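CBS domain protein (Shewanella oneidensis, PDB 3LHH) binds AMP between its paired CBS domains, which form the modelled piece of a larger, probably membrane-bound protein thought to bind flavin adenine dinucleotide as well. Local coordinates at residues V55-N60 against R68-S73; F78-N83 against G90-K95; N84-V89 against Y146-G151. One frame throughout, in Å; residues are numbered along the deposited sequence. Where two conformers were deposited one is given.

Contact 1. Residues V55-N60 against R68-S73; sequences VFLDLN and RTVMQS. With AMP (adenosine monophosphate), chain B.
L57 lays both methyls of its isopropyl end on CG2 of V70, and the same end also reaches T69. This is strand-on-helix packing in the first half of a beta-alpha-beta unit of a CBS domain: strand 57-58 leads into helix 63-71, which returns the chain to strand 77-81. L57 CD2 lies 3.8 Å from V70 CG2, the one side chain lying roughly perpendicular to the other. It is equally far from T69 CG2, and here L57 and T69 lie side by side with their ends pointing opposite ways. Leucine suits the place because its branched end can straddle two successive helical residues. V70 is buried and also touches A94, L97 and L98 of helix 94-102.

The two branches of T69 divide the work. With chi1 at -60°, T69 CG2 lies 3.9 Å from F56 O, just before the strand, while OG1 is bonded to the carbonyl of A65 one helical turn back. The hydroxyl is thus satisfied inside the helix and the apolar branch is left for packing.

V55 extends the contact to the nucleotide. Its CG1, anti to the backbone N, lies 4.0 Å from T69 CG2. V55 CG1 also comes within 4.4 Å of S73 OG, which accepts from the backbone N of H75. The backbone of V55 meanwhile reads the adenine edge by two nearly straight bonds: V55 N donates to AMP N1 at 3.0 Å (172°), and AMP N6 donates to V55 O at 3.1 Å.

Contact 2. Residues F78-N83 against G90-K95; sequences FPVCRN and GIISAK
F78 and I92 exchange a pair of backbone hydrogen bonds, F78 N to I92 O at 2.8 Å and I92 N to F78 O at 2.7 Å. Two residues along, V80 and G90 form the next hydrogen-bonded pair. There V80 N meets G90 O at 2.6 Å from above the carbonyl plane, while the return bond, from G90 N to V80 O, is longer at 3.2 Å. G90 adopts backbone angles that only glycine takes comfortably, since a side chain would be jammed against the carbonyl O of V89. Between these pairs P79 and I91 make a non-hydrogen-bonded pair, a place where proline's missing N-H costs this strand pair nothing. Weaker CA-H...O contacts fill in here, from P79 CA to G90 O and from I91 CA to F78 O.

Apolar packing divides between the two faces. On one, V80 CG2 presses on I92 CD1 at 3.5 Å, and the edge of the F78 ring meets A94 CB in the ring plane, F78 CE2 being 3.8 Å from A94 CB. Alanine is small enough to let the first turn of helix 94-102 sit beside that ring. On the other face, P79 and I91 both touch M139 and F141 of strand 139-143.

Strands 77-81 and 88-93 thus form the antiparallel beta hairpin of a CBS domain, with P79 contributing to the AMP pocket.

Contact 3. Residues N84-V89 against Y146-G151; sequences NVDDMV and YGDLKG
The first torsion of L149 (chi1 -178°) swings CG away from the backbone N, so that the side chain reaches across from the second CBS domain and sets CD2 against both V85 CG1 and M88 CE of the first. M88, present here as selenomethionine, folds back to meet it: bends at chi2 and chi3 (72° and 76°) bring M88 CE to 3.7 Å from L149 CD2. V85 CG1 comes closer still, 3.4 Å from L149 CD2, tighter than usual for two carbons. Both side chains run nearly square to that of L149. A leucine gives the reach needed here, and the flexible, unbranched methionine chain can mould itself to it. F141 of strand 139-143 touches both M88 and L149, adding to the apolar contact.

V85 and D86 are the central residues of a type I beta turn from N84 to D87. The turn is held by D87 N bonding to N84 O at 3.0 Å and by an Asx turn, in which N84 OD1 accepts D86 N at 2.8 Å on a lone pair. Asparagine fits this first position because its side-chain carbonyl can curl back to the N-H two residues on.

D86 OD1 passes 3.6 Å from L149 N without a hydrogen bond, and D86 OD1 stands 4.4 Å from D148 OD2. R51 forms a salt bridge with D86 through OD2 and also donates to L149 O, so it ties the turn to strand 149-154. Its positive charge would be expected to ease, though not cancel, the repulsion between D86 and D148 beside the apolar contact of L149 with V85 and M88.

Contacts 1 and 2 lie in the first CBS domain, their centres about 8 Å apart, and share the sheet of strands 57-58, 77-81 and 88-93; L57 bonds to the backbone of P79 and C81 to join them. Contact 1 closes before contact 2 opens along the chain. Contact 3, its centre about 13 Å from that of contact 2 and about 17 Å from that of contact 1, leaves the same hairpin through residues 84-89 and crosses to strand 149-154 of the second CBS domain, so its segments alternate with those of contact 2. V80 bonds to V89 between contacts 2 and 3, and F56 packs on V85, joining contacts 1 and 3. V55 and P79 belong to the AMP pocket.

Contact 1. Residues V55-N60 against R68-S73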
loop_
_atom_site.group_PDB
_atom_site.type_symbol
_atom_site.label_atom_id
_atom_site.label_comp_id
_atom_site.label_asym_id
_atom_site.label_seq_id
_atom_site.Cartn_x
_atom_site.Cartn_y
_atom_site.Cartn_z
ATOM N N VAL A 55 -6.478 2.502 3.370
ATOM C CA VAL A 55 -6.456 3.959 3.468
ATOM C C VAL A 55 -5.519 4.474 2.398
ATOM O O VAL A 55 -4.354 4.089 2.377
ATOM C CB VAL A 55 -5.938 4.415 4.854
ATOM C CG1 VAL A 55 -5.818 5.920 4.908
ATOM C CG2 VAL A 55 -6.849 3.893 5.963
ATOM N N PHE A 56 -6.010 5.336 1.511
ATOM C CA PHE A 56 -5.261 5.667 0.296
ATOM C C PHE A 56 -5.275 7.153 -0.045
ATOM O O PHE A 56 -6.123 7.899 0.435
ATOM C CB PHE A 56 -5.794 4.860 -0.898
ATOM C CG PHE A 56 -7.211 5.210 -1.293
ATOM C CD1 PHE A 56 -8.283 4.507 -0.767
ATOM C CD2 PHE A 56 -7.464 6.226 -2.205
ATOM C CE1 PHE A 56 -9.587 4.818 -1.130
ATOM C CE2 PHE A 56 -8.766 6.553 -2.571
ATOM C CZ PHE A 56 -9.828 5.846 -2.034
ATOM N N LEU A 57 -4.317 7.578 -0.859
ATOM C CA LEU A 57 -4.283 8.953 -1.346
ATOM C C LEU A 57 -4.737 9.044 -2.813
ATOM O O LEU A 57 -4.535 8.113 -3.589
ATOM C CB LEU A 57 -2.883 9.531 -1.176
ATOM C CG LEU A 57 -2.275 9.406 0.228
ATOM C CD1 LEU A 57 -0.976 10.184 0.302
ATOM C CD2 LEU A 57 -3.229 9.882 1.289
ATOM N N ASP A 58 -5.365 10.156 -3.182
ATOM C CA ASP A 58 -5.925 10.319 -4.529
ATOM C C ASP A 58 -5.232 11.488 -5.214
ATOM O O ASP A 58 -5.310 12.638 -4.779
ATOM C CB ASP A 58 -7.447 10.530 -4.464
ATOM C CG ASP A 58 -8.140 10.478 -5.845
ATOM O OD1 ASP A 58 -7.514 10.793 -6.884
ATOM O OD2 ASP A 58 -9.345 10.134 -5.876
ATOM N N LEU A 59 -4.513 11.169 -6.273
ATOM C CA LEU A 59 -3.804 12.169 -7.040
ATOM C C LEU A 59 -4.745 13.160 -7.697
ATOM O O LEU A 59 -4.307 14.225 -8.114
ATOM C CB LEU A 59 -2.975 11.495 -8.134
ATOM C CG LEU A 59 -1.724 10.793 -7.654
ATOM C CD1 LEU A 59 -1.000 10.183 -8.839
ATOM C CD2 LEU A 59 -0.836 11.790 -6.917
ATOM N N ASN A 60 -6.022 12.798 -7.836
ATOM C CA ASN A 60 -7.011 13.726 -8.408
ATOM C C ASN A 60 -7.631 14.672 -7.373
ATOM O O ASN A 60 -8.450 15.533 -7.725
ATOM C CB ASN A 60 -8.112 12.987 -9.186
ATOM C CG ASN A 60 -7.599 12.391 -10.519
ATOM O OD1 ASN A 60 -8.118 11.381 -11.000
ATOM N ND2 ASN A 60 -6.579 13.013 -11.100
ATOM N N ARG A 68 -4.485 15.810 4.906
ATOM C CA ARG A 68 -5.390 15.544 6.022
ATOM C C ARG A 68 -5.643 14.050 6.199
ATOM O O ARG A 68 -5.727 13.550 7.324
ATOM C CB ARG A 68 -6.714 16.295 5.850
ATOM C CG ARG A 68 -6.613 17.800 6.083
ATOM C CD ARG A 68 -7.970 18.511 5.893
ATOM N NE ARG A 68 -7.819 19.622 4.960
ATOM C CZ ARG A 68 -8.374 19.688 3.752
ATOM N NH1 ARG A 68 -8.141 20.747 2.987
ATOM N NH2 ARG A 68 -9.168 18.713 3.314
ATOM N N THR A 69 -5.785 13.338 5.088
ATOM C CA THR A 69 -5.899 11.885 5.139
ATOM C C THR A 69 -4.688 11.301 5.863
ATOM O O THR A 69 -4.799 10.412 6.709
ATOM C CB THR A 69 -5.961 11.263 3.720
ATOM O OG1 THR A 69 -7.095 11.778 3.006
ATOM C CG2 THR A 69 -6.073 9.739 3.819
ATOM N N VAL A 70 -3.512 11.812 5.548
ATOM C CA VAL A 70 -2.307 11.258 6.168
ATOM C C VAL A 70 -2.245 11.587 7.670
ATOM O O VAL A 70 -1.924 10.733 8.506
ATOM C CB VAL A 70 -1.043 11.743 5.440
ATOM C CG1 VAL A 70 0.189 11.429 6.258
ATOM C CG2 VAL A 70 -0.960 11.074 4.034
HETATM N N MSE A 71 -2.576 12.825 8.003
HETATM C CA MSE A 71 -2.553 13.310 9.386
HETATM C C MSE A 71 -3.542 12.593 10.280
HETATM O O MSE A 71 -3.401 12.583 11.496
HETATM C CB MSE A 71 -2.861 14.804 9.435
HETATM C CG MSE A 71 -1.677 15.674 9.104
HETATM SE SE MSE A 71 -0.096 15.056 10.065
HETATM C CE MSE A 71 -0.735 15.187 11.898
ATOM N N GLN A 72 -4.565 12.004 9.678
ATOM C CA GLN A 72 -5.614 11.345 10.461
ATOM C C GLN A 72 -5.445 9.832 10.515
ATOM O O GLN A 72 -6.374 9.091 10.871
ATOM C CB GLN A 72 -7.000 11.736 9.935
ATOM C CG GLN A 72 -7.287 13.235 10.147
ATOM C CD GLN A 72 -8.652 13.670 9.647
ATOM O OE1 GLN A 72 -8.751 14.411 8.676
ATOM N NE2 GLN A 72 -9.712 13.226 10.324
ATOM N N SER A 73 -4.243 9.386 10.185
ATOM C CA SER A 73 -3.919 7.966 10.167
ATOM C C SER A 73 -2.531 7.729 10.778
ATOM O O SER A 73 -1.658 8.594 10.677
ATOM C CB SER A 73 -3.954 7.461 8.721
ATOM O OG SER A 73 -3.446 6.148 8.649
HETATM P P AMP B . 1.755 0.769 10.047
HETATM O O1P AMP B . 0.447 1.362 10.528
HETATM O O2P AMP B . 2.340 1.505 8.873
HETATM O O3P AMP B . 2.748 0.419 11.129
HETATM O "O5'" AMP B . 1.259 -0.675 9.559
HETATM C "C5'" AMP B . 0.741 -1.607 10.514
HETATM C "C4'" AMP B . -0.376 -2.446 9.892
HETATM O "O4'" AMP B . -1.489 -1.631 9.491
HETATM C "C3'" AMP B . 0.056 -3.148 8.608
HETATM O "O3'" AMP B . 0.756 -4.383 8.851
HETATM C "C2'" AMP B . -1.269 -3.352 7.905
HETATM O "O2'" AMP B . -1.939 -4.401 8.606
HETATM C "C1'" AMP B . -2.024 -2.077 8.231
HETATM N N9 AMP B . -1.797 -0.983 7.240
HETATM C C8 AMP B . -0.622 -0.375 6.980
HETATM N N7 AMP B . -0.750 0.601 6.052
HETATM C C5 AMP B . -2.047 0.621 5.691
HETATM C C6 AMP B . -2.865 1.427 4.761
HETATM N N6 AMP B . -2.316 2.411 3.999
HETATM N N1 AMP B . -4.181 1.151 4.706
HETATM C C2 AMP B . -4.741 0.180 5.464
HETATM N N3 AMP B . -4.052 -0.590 6.328
HETATM C C4 AMP B . -2.723 -0.416 6.477
#

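Contact 2. Residues F78-N83 against G90-K95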
loop_
_atom_site.group_PDB
_atom_site.type_symbol
_atom_site.label_atom_id
_atom_site.label_comp_id
_atom_site.label_asym_id
_atom_site.label_seq_id
_atom_site.Cartn_x
_atom_site.Cartn_y
_atom_site.Cartn_z
ATOM N N PHE A 78 1.175 4.790 2.196
ATOM C CA PHE A 78 -0.169 4.868 1.621
ATOM C C PHE A 78 -0.149 4.549 0.142
ATOM O O PHE A 78 0.606 5.163 -0.603
ATOM C CB PHE A 78 -0.733 6.271 1.812
ATOM C CG PHE A 78 -0.943 6.636 3.256
ATOM C CD1 PHE A 78 -2.165 6.423 3.857
ATOM C CD2 PHE A 78 0.090 7.170 4.015
ATOM C CE1 PHE A 78 -2.376 6.769 5.209
ATOM C CE2 PHE A 78 -0.107 7.503 5.361
ATOM C CZ PHE A 78 -1.341 7.297 5.950
ATOM N N PRO A 79 -0.994 3.594 -0.285
ATOM C CA PRO A 79 -1.261 3.393 -1.706
ATOM C C PRO A 79 -1.809 4.687 -2.281
ATOM O O PRO A 79 -2.545 5.404 -1.598
ATOM C CB PRO A 79 -2.354 2.318 -1.712
ATOM C CG PRO A 79 -2.291 1.687 -0.294
ATOM C CD PRO A 79 -1.890 2.804 0.577
ATOM N N VAL A 80 -1.444 4.980 -3.521
ATOM C CA VAL A 80 -1.867 6.192 -4.203
ATOM C C VAL A 80 -2.534 5.820 -5.503
ATOM O O VAL A 80 -1.972 5.084 -6.322
ATOM C CB VAL A 80 -0.674 7.079 -4.583
ATOM C CG1 VAL A 80 -1.162 8.302 -5.345
ATOM C CG2 VAL A 80 0.103 7.477 -3.351
ATOM N N CYS A 81 -3.718 6.358 -5.722
ATOM C CA CYS A 81 -4.441 6.011 -6.913
ATOM C C CYS A 81 -4.972 7.265 -7.597
ATOM O O CYS A 81 -4.642 8.395 -7.206
ATOM C CB CYS A 81 -5.582 5.070 -6.544
ATOM S SG CYS A 81 -6.850 5.912 -5.606
ATOM N N ARG A 82 -5.765 7.051 -8.642
ATOM C CA ARG A 82 -6.468 8.143 -9.298
ATOM C C ARG A 82 -7.945 7.844 -9.269
ATOM O O ARG A 82 -8.387 6.818 -9.775
ATOM C CB ARG A 82 -5.996 8.326 -10.734
ATOM C CG ARG A 82 -4.633 8.961 -10.845
ATOM C CD ARG A 82 -4.409 9.511 -12.235
ATOM N NE ARG A 82 -2.989 9.653 -12.532
ATOM C CZ ARG A 82 -2.297 10.773 -12.372
ATOM N NH1 ARG A 82 -2.893 11.869 -11.916
ATOM N NH2 ARG A 82 -1.005 10.793 -12.675
ATOM N N ASN A 83 -8.696 8.743 -8.647
ATOM C CA ASN A 83 -10.148 8.613 -8.527
ATOM C C ASN A 83 -10.568 7.468 -7.619
ATOM O O ASN A 83 -11.364 7.651 -6.706
ATOM C CB ASN A 83 -10.809 8.460 -9.908
ATOM C CG ASN A 83 -10.413 9.562 -10.867
ATOM O OD1 ASN A 83 -10.051 9.303 -12.018
ATOM N ND2 ASN A 83 -10.457 10.796 -10.392
ATOM N N GLY A 90 0.715 3.740 -7.312
ATOM C CA GLY A 90 1.867 3.397 -6.490
ATOM C C GLY A 90 1.647 3.673 -5.005
ATOM O O GLY A 90 0.546 3.549 -4.487
ATOM N N ILE A 91 2.705 4.080 -4.326
ATOM C CA ILE A 91 2.712 4.122 -2.873
ATOM C C ILE A 91 3.528 5.320 -2.417
ATOM O O ILE A 91 4.459 5.738 -3.100
ATOM C CB ILE A 91 3.343 2.836 -2.306
ATOM C CG1 ILE A 91 2.412 1.645 -2.497
ATOM C CG2 ILE A 91 3.678 2.981 -0.840
ATOM C CD1 ILE A 91 3.141 0.321 -2.337
ATOM N N ILE A 92 3.176 5.871 -1.263
ATOM C CA ILE A 92 3.857 7.050 -0.755
ATOM C C ILE A 92 4.234 6.798 0.690
ATOM O O ILE A 92 3.468 6.190 1.448
ATOM C CB ILE A 92 2.946 8.298 -0.868
ATOM C CG1 ILE A 92 3.606 9.351 -1.752
ATOM C CG2 ILE A 92 2.626 8.894 0.482
ATOM C CD1 ILE A 92 2.734 9.782 -2.909
ATOM N N SER A 93 5.428 7.256 1.058
ATOM C CA SER A 93 5.868 7.263 2.439
ATOM C C SER A 93 5.317 8.502 3.138
ATOM O O SER A 93 5.484 9.619 2.648
ATOM C CB SER A 93 7.393 7.287 2.492
ATOM O OG SER A 93 7.836 7.706 3.765
ATOM N N ALA A 94 4.663 8.310 4.278
ATOM C CA ALA A 94 4.097 9.438 4.993
ATOM C C ALA A 94 5.208 10.387 5.456
ATOM O O ALA A 94 5.087 11.614 5.361
ATOM C CB ALA A 94 3.282 8.951 6.173
ATOM N N LYS A 95 6.284 9.806 5.965
ATOM C CA LYS A 95 7.379 10.589 6.512
ATOM C C LYS A 95 7.910 11.534 5.459
ATOM O O LYS A 95 8.227 12.681 5.745
ATOM C CB LYS A 95 8.500 9.668 6.999
ATOM C CG LYS A 95 9.755 10.405 7.432
ATOM C CD LYS A 95 10.828 9.442 7.910
ATOM C CE LYS A 95 12.140 10.179 8.146
ATOM N NZ LYS A 95 13.179 9.294 8.750
#

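Contact 3. Residues N84-V89 against Y146-G151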
loop_
_atom_site.group_PDB
_atom_site.type_symbol
_atom_site.label_atom_id
_atom_site.label_comp_id
_atom_site.label_asym_id
_atom_site.label_seq_id
_atom_site.Cartn_x
_atom_site.Cartn_y
_atom_site.Cartn_z
ATOM N N ASN A 84 -10.035 6.281 -7.868
ATOM C CA ASN A 84 -10.387 5.137 -7.048
ATOM C C ASN A 84 -9.269 4.121 -7.017
ATOM O O ASN A 84 -8.325 4.180 -7.797
ATOM C CB ASN A 84 -11.698 4.480 -7.521
ATOM C CG ASN A 84 -11.583 3.885 -8.921
ATOM O OD1 ASN A 84 -10.974 2.831 -9.113
ATOM N ND2 ASN A 84 -12.176 4.559 -9.904
ATOM N N VAL A 85 -9.421 3.171 -6.114
ATOM C CA VAL A 85 -8.396 2.209 -5.785
ATOM C C VAL A 85 -8.119 1.223 -6.931
ATOM O O VAL A 85 -7.082 0.565 -6.959
ATOM C CB VAL A 85 -8.801 1.510 -4.469
ATOM C CG1 VAL A 85 -9.359 0.132 -4.726
ATOM C CG2 VAL A 85 -7.648 1.489 -3.499
ATOM N N ASP A 86 -9.028 1.152 -7.902
ATOM C CA ASP A 86 -8.821 0.294 -9.071
ATOM C C ASP A 86 -8.002 0.975 -10.147
ATOM O O ASP A 86 -7.834 0.446 -11.240
ATOM C CB ASP A 86 -10.151 -0.212 -9.632
ATOM C CG ASP A 86 -10.781 -1.257 -8.743
ATOM O OD1 ASP A 86 -10.281 -2.403 -8.748
ATOM O OD2 ASP A 86 -11.744 -0.926 -8.016
ATOM N N ASP A 87 -7.495 2.160 -9.836
ATOM C CA ASP A 87 -6.517 2.806 -10.699
ATOM C C ASP A 87 -5.330 3.194 -9.820
ATOM O O ASP A 87 -5.038 4.371 -9.633
ATOM C CB ASP A 87 -7.126 4.019 -11.414
ATOM C CG ASP A 87 -6.213 4.598 -12.492
ATOM O OD1 ASP A 87 -5.176 3.976 -12.823
ATOM O OD2 ASP A 87 -6.537 5.688 -13.012
HETATM N N MSE A 88 -4.657 2.180 -9.282
HETATM C CA MSE A 88 -3.528 2.375 -8.378
HETATM C C MSE A 88 -2.301 2.834 -9.144
HETATM O O MSE A 88 -1.922 2.231 -10.141
HETATM C CB MSE A 88 -3.191 1.073 -7.660
HETATM C CG MSE A 88 -2.415 1.283 -6.388
HETATM SE SE MSE A 88 -3.656 2.027 -5.131
HETATM C CE MSE A 88 -4.610 0.398 -4.726
ATOM N N VAL A 89 -1.662 3.889 -8.671
ATOM C CA VAL A 89 -0.475 4.379 -9.355
ATOM C C VAL A 89 0.818 4.000 -8.619
ATOM O O VAL A 89 1.880 3.937 -9.233
ATOM C CB VAL A 89 -0.555 5.897 -9.589
ATOM C CG1 VAL A 89 0.778 6.435 -10.044
ATOM C CG2 VAL A 89 -1.616 6.203 -10.636
ATOM N N TYR A 146 -10.052 -11.481 -12.319
ATOM C CA TYR A 146 -10.480 -10.422 -13.236
ATOM C C TYR A 146 -9.460 -9.296 -13.335
ATOM O O TYR A 146 -9.659 -8.340 -14.082
ATOM C CB TYR A 146 -11.829 -9.815 -12.813
ATOM C CG TYR A 146 -13.018 -10.731 -12.986
ATOM C CD1 TYR A 146 -13.606 -11.358 -11.889
ATOM C CD2 TYR A 146 -13.547 -10.982 -14.252
ATOM C CE1 TYR A 146 -14.695 -12.207 -12.049
ATOM C CE2 TYR A 146 -14.635 -11.825 -14.422
ATOM C CZ TYR A 146 -15.203 -12.435 -13.320
ATOM O OH TYR A 146 -16.284 -13.268 -13.494
ATOM N N GLY A 147 -8.382 -9.393 -12.563
ATOM C CA GLY A 147 -7.424 -8.304 -12.460
ATOM C C GLY A 147 -7.884 -7.215 -11.502
ATOM O O GLY A 147 -7.287 -6.140 -11.415
ATOM N N ASP A 148 -8.955 -7.479 -10.771
ATOM C CA ASP A 148 -9.469 -6.465 -9.851
ATOM C C ASP A 148 -8.752 -6.532 -8.492
ATOM O O ASP A 148 -8.438 -7.609 -7.992
ATOM C CB ASP A 148 -10.976 -6.611 -9.652
ATOM C CG ASP A 148 -11.785 -6.357 -10.926
ATOM O OD1 ASP A 148 -12.729 -7.136 -11.137
ATOM O OD2 ASP A 148 -11.519 -5.382 -11.683
ATOM N N LEU A 149 -8.500 -5.374 -7.897
ATOM C CA LEU A 149 -7.853 -5.311 -6.600
ATOM C C LEU A 149 -8.722 -5.915 -5.498
ATOM O O LEU A 149 -9.882 -5.553 -5.351
ATOM C CB LEU A 149 -7.528 -3.866 -6.263
ATOM C CG LEU A 149 -6.797 -3.704 -4.942
ATOM C CD1 LEU A 149 -5.311 -3.850 -5.196
ATOM C CD2 LEU A 149 -7.110 -2.357 -4.371
ATOM N N LYS A 150 -8.149 -6.829 -4.722
ATOM C CA LYS A 150 -8.856 -7.495 -3.621
ATOM C C LYS A 150 -8.403 -6.972 -2.259
ATOM O O LYS A 150 -9.095 -7.132 -1.261
ATOM C CB LYS A 150 -8.600 -9.015 -3.658
ATOM C CG LYS A 150 -9.529 -9.793 -4.559
ATOM C CD LYS A 150 -10.972 -9.713 -4.058
ATOM C CE LYS A 150 -11.953 -9.365 -5.188
ATOM N NZ LYS A 150 -12.910 -8.248 -4.828
ATOM N N GLY A 151 -7.215 -6.389 -2.214
ATOM C CA GLY A 151 -6.654 -5.949 -0.957
ATOM C C GLY A 151 -5.153 -5.775 -1.032
ATOM O O GLY A 151 -4.579 -5.739 -2.121
#